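Local coordinates for protein inorganic pyrophosphatase (Coxiella burnetii, PDB 3TR4) that probably catalyses the magnesium-dependent hydrolysis of inorganic pyrophosphate to two phosphate ions, working as a homohexamer, at residues G58-T63 and D69-L74; I94-D99 and E103-L108; A135-F140 and K155-K160; R142-D145 and N149-A152; K164-F167 and V172-K175. All blocks are in the same frame, centred on the assembly; numbering follows the deposited sequence.

Contact 1: residues G58-T63 and D69-L74; sequences GFVPST and DPLDVL. With MN (manganese (II) ion), chain I.
The hydroxyl of T63 is gripped from two directions: OG1 accepts the backbone N-H of L71 at 2.9 Å, nearly straight at 164°, and donates its own proton to V60 O at 2.6 Å. With OG1 set between the backbone N and the carbonyl carbon (chi1 68°), the side chain closes the 60-63 turn on itself and ties it to the returning chain. V60 N bonds to L71 O (3.0 Å), while the CA of F59 leans on the same oxygen through a C-H...O contact. Farther along, G58 and V73 form an antiparallel hydrogen-bonded pair and F59 and D72 the non-hydrogen-bonded pair beside it; strands 56-59 and 72-75 are thus neighbours in the central sheet of the pyrophosphatase fold, joined by a loop that carries the metal ligand D67. F59 lies alongside P70, its ring carbon CD2 3.6 Å from P70 CB, and V60 CG2 presses tightly on V73 CG2 at 3.5 Å. On the F59 side of the sheet D72 binds the manganese ion through OD2 at 2.4 Å. Two waters on the same ion lie near D72 OD1, one of them also near D69 OD2. D67 and D104 complete the protein ligands, and K106 NZ donates to D72 OD2, which would partly offset the negative charge of the carboxylates gathered here.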
# COMPACT_ATOMS: atom_id res chain seq x y z
N GLY B 58 16.77 12.59 5.84
CA GLY B 58 16.99 13.69 4.93
C GLY B 58 18.26 14.45 5.24
O GLY B 58 19.17 13.92 5.87
N PHE B 59 18.32 15.70 4.79
CA PHE B 59 19.49 16.53 5.01
C PHE B 59 19.07 17.98 5.23
O PHE B 59 17.95 18.37 4.89
CB PHE B 59 20.42 16.44 3.80
CG PHE B 59 19.85 17.03 2.54
CD1 PHE B 59 19.06 16.27 1.70
CD2 PHE B 59 20.09 18.35 2.21
CE1 PHE B 59 18.53 16.81 0.54
CE2 PHE B 59 19.56 18.90 1.05
CZ PHE B 59 18.78 18.13 0.22
N VAL B 60 19.98 18.76 5.81
CA VAL B 60 19.77 20.19 5.97
C VAL B 60 20.41 20.92 4.80
O VAL B 60 21.62 20.82 4.59
CB VAL B 60 20.42 20.72 7.27
CG1 VAL B 60 20.05 22.18 7.51
CG2 VAL B 60 20.02 19.86 8.45
N PRO B 61 19.60 21.66 4.02
CA PRO B 61 20.14 22.41 2.88
C PRO B 61 21.07 23.51 3.38
O PRO B 61 20.91 23.97 4.50
CB PRO B 61 18.89 23.05 2.25
CG PRO B 61 17.72 22.41 2.91
CD PRO B 61 18.17 21.94 4.24
N SER B 62 22.03 23.92 2.54
CA SER B 62 22.98 24.97 2.91
C SER B 62 23.85 24.58 4.10
O SER B 62 24.20 25.41 4.94
CB SER B 62 22.26 26.29 3.19
OG SER B 62 21.75 26.84 2.00
N THR B 63 24.20 23.30 4.17
CA THR B 63 25.15 22.81 5.17
C THR B 63 26.14 21.87 4.50
O THR B 63 25.87 21.35 3.41
CB THR B 63 24.45 22.06 6.31
OG1 THR B 63 23.90 20.83 5.82
CG2 THR B 63 23.36 22.92 6.92
N ASP B 69 28.91 15.98 1.79
CA ASP B 69 27.47 16.10 1.59
C ASP B 69 26.88 16.96 2.71
O ASP B 69 27.51 17.15 3.75
CB ASP B 69 26.81 14.72 1.60
CG ASP B 69 27.27 13.84 0.45
OD1 ASP B 69 27.71 14.39 -0.58
OD2 ASP B 69 27.18 12.60 0.58
N PRO B 70 25.66 17.48 2.50
CA PRO B 70 24.97 18.23 3.55
C PRO B 70 24.77 17.38 4.80
O PRO B 70 24.82 16.15 4.73
CB PRO B 70 23.62 18.56 2.93
CG PRO B 70 23.86 18.52 1.46
CD PRO B 70 24.89 17.46 1.24
N LEU B 71 24.53 18.04 5.93
CA LEU B 71 24.32 17.35 7.21
C LEU B 71 23.10 16.42 7.18
O LEU B 71 22.01 16.85 6.81
CB LEU B 71 24.16 18.39 8.32
CG LEU B 71 23.88 17.87 9.73
CD1 LEU B 71 24.99 16.96 10.20
CD2 LEU B 71 23.71 19.04 10.69
N ASP B 72 23.30 15.16 7.57
CA ASP B 72 22.22 14.17 7.62
C ASP B 72 21.31 14.38 8.81
O ASP B 72 21.76 14.75 9.90
CB ASP B 72 22.78 12.76 7.74
CG ASP B 72 23.62 12.35 6.56
OD1 ASP B 72 23.46 12.94 5.47
OD2 ASP B 72 24.44 11.42 6.73
N VAL B 73 20.03 14.09 8.62
CA VAL B 73 19.06 14.19 9.71
C VAL B 73 18.10 13.01 9.71
O VAL B 73 17.61 12.60 8.66
CB VAL B 73 18.26 15.50 9.61
CG1 VAL B 73 17.26 15.60 10.75
CG2 VAL B 73 19.20 16.69 9.59
N LEU B 74 17.85 12.47 10.90
CA LEU B 74 16.79 11.49 11.09
C LEU B 74 15.60 12.22 11.69
O LEU B 74 15.72 12.89 12.72
CB LEU B 74 17.26 10.40 12.05
CG LEU B 74 18.53 9.67 11.63
CD1 LEU B 74 19.10 8.84 12.78
CD2 LEU B 74 18.26 8.80 10.42
MN MN I . 25.94 11.46 4.84
O HOH W 1 24.79 12.13 2.73
O HOH W 2 26.53 13.34 5.11

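Contact 2: residues I94-D99 and E103-L108; sequences IMKMED and EDSKVL. With MN (manganese (II) ion), chain I.
One serine hydroxyl stands in for a strand carbonyl: S105 OG accepts the backbone N-H of M97 at 3.3 Å, a long bond, and gives its own proton to E103 OE2 at 2.7 Å, although the E103 side chain is poorly ordered. OG lies beside its own backbone N (chi1 -71°), which carries it across to the CA of K96 and the aliphatic CD of that lysine. The charged end of K96 does not reach the glutamate directly; a water accepts from K96 NZ and donates to E103 OE2. Strands 86-99 and 106-111 form a beta hairpin, with M95 and K106 as an antiparallel hydrogen-bonded pair (M95 N to K106 O 2.7 Å) and D104 N bonding to M97 O nearer the turn. On the M95 side of the sheet, selenomethionine M95 lies alongside K106, CE 3.8 Å from K106 CD. The lysine bends at its last torsion (chi4 46°) and binds D104 twice, its NZ 2.7 Å from D104 O and 2.8 Å from OD2 in a salt bridge that comes from above the carboxylate. D104 OD1 is left to bind the manganese ion at 2.5 Å. D99 OD2 lies close to D104 OD2 without a bond between them, while D99 OD1 accepts the backbone N-H groups of A101 and G102 in the turn.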
# COMPACT_ATOMS: atom_id res chain seq x y z
N ILE B 94 22.00 13.66 18.66
CA ILE B 94 22.75 13.25 17.48
C ILE B 94 23.28 11.83 17.64
O ILE B 94 23.71 11.43 18.72
CB ILE B 94 23.90 14.24 17.19
CG1 ILE B 94 24.69 13.81 15.95
CG2 ILE B 94 24.81 14.39 18.40
CD1 ILE B 94 25.68 14.86 15.47
N MSE B 95 23.20 11.06 16.56
CA MSE B 95 23.75 9.71 16.55
C MSE B 95 25.16 9.75 15.96
O MSE B 95 25.34 10.06 14.79
CB MSE B 95 22.86 8.79 15.72
CG MSE B 95 23.22 7.32 15.84
SE MSE B 95 22.26 6.23 14.54
CE MSE B 95 23.23 6.79 12.94
N LYS B 96 26.15 9.44 16.80
CA LYS B 96 27.53 9.45 16.36
C LYS B 96 27.85 8.14 15.64
O LYS B 96 27.58 7.06 16.15
CB LYS B 96 28.46 9.62 17.56
CG LYS B 96 28.32 10.96 18.27
CD LYS B 96 28.87 12.10 17.42
CE LYS B 96 28.86 13.42 18.19
NZ LYS B 96 29.52 14.52 17.44
N MSE B 97 28.43 8.25 14.45
CA MSE B 97 28.76 7.05 13.68
C MSE B 97 29.85 7.34 12.66
O MSE B 97 30.07 8.49 12.28
CB MSE B 97 27.51 6.47 13.00
CG MSE B 97 27.39 6.76 11.51
SE MSE B 97 25.86 5.85 10.65
CE MSE B 97 26.35 3.99 11.01
N GLU B 98 30.53 6.30 12.23
CA GLU B 98 31.49 6.43 11.14
C GLU B 98 31.23 5.38 10.08
O GLU B 98 30.73 4.29 10.39
CB GLU B 98 32.93 6.34 11.65
CG GLU B 98 33.37 4.96 12.11
CD GLU B 98 34.86 4.90 12.41
OE1 GLU B 98 35.67 5.24 11.52
OE2 GLU B 98 35.22 4.52 13.54
N ASP B 99 31.53 5.71 8.84
CA ASP B 99 31.40 4.75 7.76
C ASP B 99 32.79 4.43 7.21
O ASP B 99 33.79 4.75 7.85
CB ASP B 99 30.46 5.25 6.66
CG ASP B 99 30.88 6.60 6.09
OD1 ASP B 99 32.09 6.92 6.14
OD2 ASP B 99 30.00 7.32 5.58
N GLU B 103 33.75 10.15 9.34
CA GLU B 103 32.61 10.65 10.10
C GLU B 103 31.34 10.74 9.24
O GLU B 103 31.39 11.16 8.09
CB GLU B 103 32.93 12.03 10.69
CG GLU B 103 31.76 12.71 11.38
CD GLU B 103 31.49 12.16 12.77
OE1 GLU B 103 32.06 11.09 13.10
OE2 GLU B 103 30.73 12.79 13.52
N ASP B 104 30.22 10.34 9.82
CA ASP B 104 28.93 10.44 9.13
C ASP B 104 27.79 10.42 10.15
O ASP B 104 26.81 9.69 9.98
CB ASP B 104 28.76 9.32 8.11
CG ASP B 104 27.66 9.61 7.10
OD1 ASP B 104 27.48 10.79 6.74
OD2 ASP B 104 26.97 8.65 6.68
N SER B 105 27.94 11.22 11.20
CA SER B 105 26.92 11.31 12.24
C SER B 105 25.61 11.86 11.69
O SER B 105 25.57 12.43 10.59
CB SER B 105 27.41 12.19 13.39
OG SER B 105 28.43 11.52 14.12
N LYS B 106 24.54 11.69 12.45
CA LYS B 106 23.23 12.10 12.00
C LYS B 106 22.42 12.71 13.14
O LYS B 106 22.27 12.11 14.21
CB LYS B 106 22.49 10.90 11.39
CG LYS B 106 23.18 10.35 10.14
CD LYS B 106 22.76 8.92 9.84
CE LYS B 106 23.35 8.45 8.52
NZ LYS B 106 24.79 8.79 8.37
N VAL B 107 21.92 13.92 12.92
CA VAL B 107 21.07 14.59 13.90
C VAL B 107 19.72 13.89 13.98
O VAL B 107 19.15 13.51 12.96
CB VAL B 107 20.88 16.08 13.55
CG1 VAL B 107 19.78 16.69 14.40
CG2 VAL B 107 22.18 16.84 13.73
N LEU B 108 19.22 13.70 15.19
CA LEU B 108 17.88 13.18 15.39
C LEU B 108 16.94 14.34 15.70
O LEU B 108 17.22 15.16 16.58
CB LEU B 108 17.85 12.16 16.53
CG LEU B 108 16.50 11.47 16.77
CD1 LEU B 108 16.14 10.60 15.57
CD2 LEU B 108 16.53 10.64 18.04
MN MN I . 25.94 11.46 4.84
O HOH W 3 29.12 14.74 14.79
O HOH W 4 32.25 9.45 5.86
O HOH W 2 26.53 13.34 5.11
O HOH W 1 24.79 12.13 2.73

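Contact 3: residues A135-F140 and K155-K160; sequences AISHFF and KGWEDK
W157 reaches two successive helix residues, I136 at the rim of its indole and S137 near the ring nitrogen. With CG anti to its carbonyl carbon (chi1 -63°), the tryptophan reaches from strand 152-159 to helix 130-142. The side chains of W157 and I136 cross at about a right angle: methyl CG2 sits at the rim of the six-membered ring, near its plane, 3.8 Å from W157 CH2. One residue on, S137 OG approaches the pyrrole side obliquely. W157 NE1 donates to S137 OG at 2.9 Å, but the bond is bent to 126° and weak. The serine hydroxyl is itself bonded to L133 O, one helical turn back, an arrangement common for serines within helices. Beyond these two segments, W157 also packs on M95 and L108, and I136 on L74 and P54, so the contact seats the helix against the central sheet. The opposite flank of the helix faces another copy of the protein, with H138 NE2 hydrogen-bonded to D145 OD2 of the second subunit. Because the indole N-H finds its acceptor so far off line, the polar hold is modest, and the indole nitrogen and the methyl contact share a small interface.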
# COMPACT_ATOMS: atom_id res chain seq x y z
N ALA B 135 16.63 0.30 17.95
CA ALA B 135 16.25 -0.10 16.60
C ALA B 135 16.93 0.77 15.55
O ALA B 135 17.37 0.27 14.52
CB ALA B 135 14.73 -0.04 16.44
N ILE B 136 17.01 2.07 15.83
CA ILE B 136 17.64 2.99 14.90
C ILE B 136 19.14 2.74 14.78
O ILE B 136 19.68 2.66 13.68
CB ILE B 136 17.40 4.46 15.30
CG1 ILE B 136 15.91 4.79 15.16
CG2 ILE B 136 18.24 5.40 14.43
CD1 ILE B 136 15.53 6.15 15.70
N SER B 137 19.81 2.60 15.92
CA SER B 137 21.24 2.32 15.94
C SER B 137 21.55 1.00 15.25
O SER B 137 22.49 0.90 14.46
CB SER B 137 21.76 2.27 17.38
OG SER B 137 21.43 3.47 18.07
N HIS B 138 20.75 -0.02 15.56
CA HIS B 138 20.91 -1.33 14.94
C HIS B 138 20.83 -1.22 13.42
O HIS B 138 21.66 -1.78 12.71
CB HIS B 138 19.85 -2.30 15.46
CG HIS B 138 19.92 -3.66 14.84
ND1 HIS B 138 19.00 -4.10 13.92
CD2 HIS B 138 20.80 -4.67 15.01
CE1 HIS B 138 19.31 -5.33 13.55
NE2 HIS B 138 20.40 -5.70 14.20
N PHE B 139 19.82 -0.51 12.93
CA PHE B 139 19.66 -0.31 11.50
C PHE B 139 20.91 0.27 10.84
O PHE B 139 21.38 -0.25 9.83
CB PHE B 139 18.45 0.58 11.18
CG PHE B 139 18.32 0.89 9.71
CD1 PHE B 139 18.87 2.05 9.18
CD2 PHE B 139 17.65 0.02 8.85
CE1 PHE B 139 18.75 2.34 7.83
CE2 PHE B 139 17.53 0.30 7.50
CZ PHE B 139 18.09 1.47 6.99
N PHE B 140 21.45 1.34 11.41
CA PHE B 140 22.59 1.99 10.77
C PHE B 140 23.89 1.21 10.91
O PHE B 140 24.82 1.40 10.13
CB PHE B 140 22.72 3.44 11.23
CG PHE B 140 21.72 4.35 10.60
CD1 PHE B 140 21.87 4.76 9.28
CD2 PHE B 140 20.59 4.76 11.30
CE1 PHE B 140 20.93 5.58 8.68
CE2 PHE B 140 19.65 5.59 10.70
CZ PHE B 140 19.82 6.00 9.39
N LYS B 155 28.65 4.74 17.18
CA LYS B 155 29.39 4.94 18.43
C LYS B 155 28.46 5.15 19.63
O LYS B 155 28.75 4.70 20.73
CB LYS B 155 30.34 6.12 18.28
CG LYS B 155 31.26 6.04 17.07
CD LYS B 155 32.12 4.78 17.11
CE LYS B 155 33.00 4.68 15.88
NZ LYS B 155 33.96 5.81 15.77
N GLY B 156 27.35 5.86 19.41
CA GLY B 156 26.42 6.14 20.48
C GLY B 156 25.58 7.38 20.22
O GLY B 156 25.68 7.99 19.15
N TRP B 157 24.76 7.74 21.19
CA TRP B 157 23.93 8.94 21.09
C TRP B 157 24.50 10.07 21.95
O TRP B 157 24.88 9.85 23.10
CB TRP B 157 22.50 8.63 21.55
CG TRP B 157 21.82 7.62 20.69
CD1 TRP B 157 21.79 6.27 20.87
CD2 TRP B 157 21.05 7.88 19.51
NE1 TRP B 157 21.06 5.67 19.87
CE2 TRP B 157 20.59 6.64 19.03
CE3 TRP B 157 20.70 9.05 18.82
CZ2 TRP B 157 19.81 6.53 17.88
CZ3 TRP B 157 19.93 8.94 17.69
CH2 TRP B 157 19.48 7.69 17.23
N GLU B 158 24.55 11.27 21.38
CA GLU B 158 24.93 12.46 22.14
C GLU B 158 23.74 13.41 22.24
O GLU B 158 22.74 13.24 21.55
CB GLU B 158 26.12 13.17 21.49
CG GLU B 158 27.38 12.31 21.36
CD GLU B 158 28.08 12.09 22.69
OE1 GLU B 158 29.24 12.54 22.82
OE2 GLU B 158 27.48 11.47 23.59
N ASP B 159 23.87 14.42 23.10
CA ASP B 159 22.73 15.27 23.45
C ASP B 159 22.49 16.44 22.49
O ASP B 159 23.24 16.64 21.52
CB ASP B 159 22.86 15.78 24.89
CG ASP B 159 24.12 16.61 25.11
OD1 ASP B 159 24.56 17.30 24.16
OD2 ASP B 159 24.66 16.58 26.23
N LYS B 160 21.44 17.20 22.78
CA LYS B 160 21.03 18.33 21.94
C LYS B 160 22.15 19.34 21.74
O LYS B 160 22.31 19.89 20.65
CB LYS B 160 19.80 19.00 22.55
CG LYS B 160 19.19 20.13 21.74
CD LYS B 160 17.98 20.70 22.48
CE LYS B 160 17.52 22.02 21.89
NZ LYS B 160 17.12 21.88 20.47

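Contact 4: residues R142-D145 and N149-A152; sequences RYKD and NKWA
K144 lays its extended aliphatic chain across K150 and along the backbone that follows it. CD is the atom that touches most, 3.7 Å from K150 CB and equally 3.7 Å from W151 O, with A152 CB somewhat farther off. Leaving beside its own backbone N (chi1 -69°) and running straight beyond CG, the lysine crosses K150 obliquely, and the two ammonium groups end apart, K144 NZ and K150 NZ being 6.1 Å from each other. K150 instead folds away, bent at chi2 and chi4, toward E147 in a weak, long ion pair. K144 NZ forms a salt bridge with E100, whose carboxylate also accepts the backbone N-H of W151. A water lies 2.7 Å from K144 O and 2.8 Å from K150 O, between the two backbones. Behind this shell stands a type I turn from R142 to D145, closed by D145 N bonding to R142 O. In the turn, K144 CG lies over one face of the ring of Y143, predicted to bind substrate, offset toward its rim. The whole lies in the surface loop that leaves helix 130-142 and enters strand 152-159, where A152 already packs on M97 of strand 86-99.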
# COMPACT_ATOMS: atom_id res chain seq x y z
N ARG B 142 23.83 -2.09 10.56
CA ARG B 142 23.67 -3.30 9.76
C ARG B 142 23.24 -3.08 8.30
O ARG B 142 23.31 -4.00 7.49
CB ARG B 142 22.69 -4.27 10.44
CG ARG B 142 23.15 -4.79 11.78
CD ARG B 142 24.55 -5.38 11.70
NE ARG B 142 24.74 -6.50 12.61
CZ ARG B 142 24.80 -6.39 13.93
NH1 ARG B 142 24.67 -5.20 14.51
NH2 ARG B 142 24.97 -7.47 14.68
N TYR B 143 22.79 -1.87 7.97
CA TYR B 143 22.17 -1.65 6.67
C TYR B 143 23.13 -1.70 5.47
O TYR B 143 22.68 -1.77 4.33
CB TYR B 143 21.33 -0.36 6.66
CG TYR B 143 22.10 0.93 6.50
CD1 TYR B 143 21.65 1.92 5.64
CD2 TYR B 143 23.26 1.18 7.23
CE1 TYR B 143 22.33 3.11 5.49
CE2 TYR B 143 23.95 2.37 7.09
CZ TYR B 143 23.48 3.34 6.22
OH TYR B 143 24.15 4.53 6.06
N LYS B 144 24.43 -1.69 5.73
CA LYS B 144 25.42 -1.79 4.66
C LYS B 144 26.02 -3.20 4.56
O LYS B 144 26.89 -3.46 3.73
CB LYS B 144 26.55 -0.78 4.86
CG LYS B 144 26.15 0.68 4.67
CD LYS B 144 27.38 1.58 4.78
CE LYS B 144 27.06 3.01 4.35
NZ LYS B 144 28.29 3.85 4.29
N ASP B 145 25.54 -4.10 5.42
CA ASP B 145 26.11 -5.44 5.54
C ASP B 145 26.35 -6.18 4.21
O ASP B 145 27.33 -6.90 4.07
CB ASP B 145 25.26 -6.31 6.47
CG ASP B 145 25.54 -6.04 7.93
OD1 ASP B 145 26.30 -5.10 8.23
OD2 ASP B 145 24.98 -6.76 8.79
N ASN B 149 32.45 -2.98 -0.21
CA ASN B 149 33.29 -1.80 -0.02
C ASN B 149 32.63 -0.72 0.83
O ASN B 149 32.98 0.46 0.74
CB ASN B 149 33.70 -1.22 -1.38
CG ASN B 149 35.02 -0.49 -1.32
OD1 ASN B 149 35.83 -0.70 -0.42
ND2 ASN B 149 35.26 0.38 -2.30
N LYS B 150 31.66 -1.13 1.64
CA LYS B 150 30.99 -0.24 2.58
C LYS B 150 31.18 -0.73 4.00
O LYS B 150 31.55 -1.88 4.22
CB LYS B 150 29.49 -0.14 2.26
CG LYS B 150 29.17 0.62 0.98
CD LYS B 150 29.70 2.04 1.04
CE LYS B 150 29.21 2.86 -0.14
NZ LYS B 150 29.55 2.21 -1.43
N TRP B 151 30.93 0.15 4.96
CA TRP B 151 31.19 -0.16 6.36
C TRP B 151 30.54 0.88 7.25
O TRP B 151 30.43 2.05 6.88
CB TRP B 151 32.70 -0.19 6.62
CG TRP B 151 33.07 -0.59 8.01
CD1 TRP B 151 33.07 -1.85 8.53
CD2 TRP B 151 33.51 0.27 9.06
NE1 TRP B 151 33.48 -1.83 9.84
CE2 TRP B 151 33.76 -0.53 10.20
CE3 TRP B 151 33.72 1.65 9.16
CZ2 TRP B 151 34.20 -0.01 11.41
CZ3 TRP B 151 34.16 2.17 10.37
CH2 TRP B 151 34.39 1.34 11.47
N ALA B 152 30.09 0.45 8.42
CA ALA B 152 29.45 1.35 9.37
C ALA B 152 29.70 0.91 10.79
O ALA B 152 29.82 -0.29 11.08
CB ALA B 152 27.96 1.43 9.10
O HOH W 5 29.44 -3.73 4.45

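Contact 5: residues K164-F167 and V172-K175; sequences KKEF and VRFK
This is a long, loose charge pairing within a single helix at the protein surface, between E166 and R173, two turns apart on helix 160-175. E166 OE2 lies 4.0 Å from R173 NH1, a long salt bridge, and is about as far from NH2, so the carboxylate oxygen sits at the edge of the guanidinium, near its plane. The two flat groups are turned 29° against each other. E166 starts with CG anti to the backbone N (chi1 -180°) and then bends at chi2 (67°), which turns a side chain that first heads away from R173 back along the helix. R173 comes the other way with its chain extended from CG to NE. The seven-residue spacing returns the two side chains to the same flank of this C-terminal alpha helix, but at two turns' distance the groups come only to a long separation. A water donates to E166 OE1 at 2.8 Å; its contact with R173 NH2 is doubtful. The stronger grip on the arginine comes from the loop that follows strand 56-59, where NH1 donates to L64 O, and R173 also packs on Q66; this ties the helix to the segment that precedes the metal ligand D67. E166 for its part leans on L71 and I94, side chains of the central sheet region. Neighbouring F167 turns inward to meet the ring of F17.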
# COMPACT_ATOMS: atom_id res chain seq x y z
N LYS B 164 23.71 20.65 18.23
CA LYS B 164 23.85 22.06 17.92
C LYS B 164 25.25 22.39 17.41
O LYS B 164 25.40 23.07 16.39
CB LYS B 164 23.53 22.90 19.16
CG LYS B 164 23.58 24.40 18.95
CD LYS B 164 23.00 25.12 20.15
CE LYS B 164 22.90 26.62 19.92
NZ LYS B 164 22.06 27.27 20.95
N LYS B 165 26.26 21.91 18.12
CA LYS B 165 27.65 22.12 17.72
C LYS B 165 27.87 21.68 16.28
O LYS B 165 28.35 22.46 15.45
CB LYS B 165 28.60 21.37 18.64
CG LYS B 165 28.76 22.00 20.02
CD LYS B 165 29.77 21.22 20.85
CE LYS B 165 31.09 21.08 20.11
NZ LYS B 165 32.08 20.28 20.89
N GLU B 166 27.51 20.44 15.98
CA GLU B 166 27.70 19.87 14.66
C GLU B 166 26.91 20.65 13.61
O GLU B 166 27.39 20.89 12.50
CB GLU B 166 27.29 18.40 14.64
CG GLU B 166 27.45 17.73 13.29
CD GLU B 166 28.91 17.60 12.88
OE1 GLU B 166 29.77 17.50 13.78
OE2 GLU B 166 29.19 17.61 11.66
N PHE B 167 25.69 21.04 13.98
CA PHE B 167 24.82 21.81 13.10
C PHE B 167 25.47 23.13 12.72
O PHE B 167 25.57 23.48 11.54
CB PHE B 167 23.47 22.04 13.79
CG PHE B 167 22.54 22.97 13.05
CD1 PHE B 167 21.79 22.51 11.98
CD2 PHE B 167 22.40 24.29 13.44
CE1 PHE B 167 20.93 23.36 11.30
CE2 PHE B 167 21.54 25.14 12.77
CZ PHE B 167 20.80 24.67 11.69
N VAL B 172 29.08 26.54 9.04
CA VAL B 172 30.35 27.21 8.83
C VAL B 172 31.06 26.68 7.59
O VAL B 172 31.50 27.45 6.74
CB VAL B 172 31.28 27.06 10.05
CG1 VAL B 172 32.68 27.56 9.71
CG2 VAL B 172 30.72 27.80 11.25
N ARG B 173 31.17 25.36 7.49
CA ARG B 173 31.83 24.75 6.34
C ARG B 173 31.20 25.22 5.04
O ARG B 173 31.90 25.60 4.10
CB ARG B 173 31.78 23.23 6.41
CG ARG B 173 32.59 22.62 7.53
CD ARG B 173 32.78 21.14 7.28
NE ARG B 173 33.14 20.43 8.50
CZ ARG B 173 32.25 19.92 9.35
NH1 ARG B 173 30.95 20.06 9.11
NH2 ARG B 173 32.66 19.29 10.44
N PHE B 174 29.87 25.18 4.98
CA PHE B 174 29.16 25.59 3.78
C PHE B 174 29.56 27.01 3.39
O PHE B 174 29.97 27.26 2.25
CB PHE B 174 27.64 25.50 3.99
CG PHE B 174 26.85 25.74 2.74
CD1 PHE B 174 26.77 24.77 1.76
CD2 PHE B 174 26.20 26.95 2.53
CE1 PHE B 174 26.05 24.99 0.59
CE2 PHE B 174 25.48 27.18 1.37
CZ PHE B 174 25.40 26.19 0.40
N LYS B 175 29.47 27.93 4.34
CA LYS B 175 29.79 29.34 4.10
C LYS B 175 31.23 29.55 3.62
O LYS B 175 31.51 30.49 2.89
CB LYS B 175 29.54 30.17 5.36
CG LYS B 175 28.09 30.53 5.61
CD LYS B 175 27.98 31.58 6.71
CE LYS B 175 26.58 32.15 6.81
NZ LYS B 175 25.59 31.14 7.25
O HOH W 6 32.18 18.45 12.67

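In the fold
Contacts 1 and 2 come first along the chain and share the manganese site: their centres are 11 Å apart, strands 72-75 and 106-111 run parallel as neighbours, and D72 and D104 bind one ion. Contact 3, centred 8 Å from contact 2, extends the same sheet through strands 86-99 and 152-159 and sets helix 130-142 against it. Contact 4 is nested in the loop that contact 3 closes. Contact 5, on the final helix 160-175, packs against contact 1 through L71 and F174 but lies about 26 Å, centre to centre, from contact 4. One sheet thus carries the metal site and supports both helices, while helix 130-142 and the loop after it reach the second subunit.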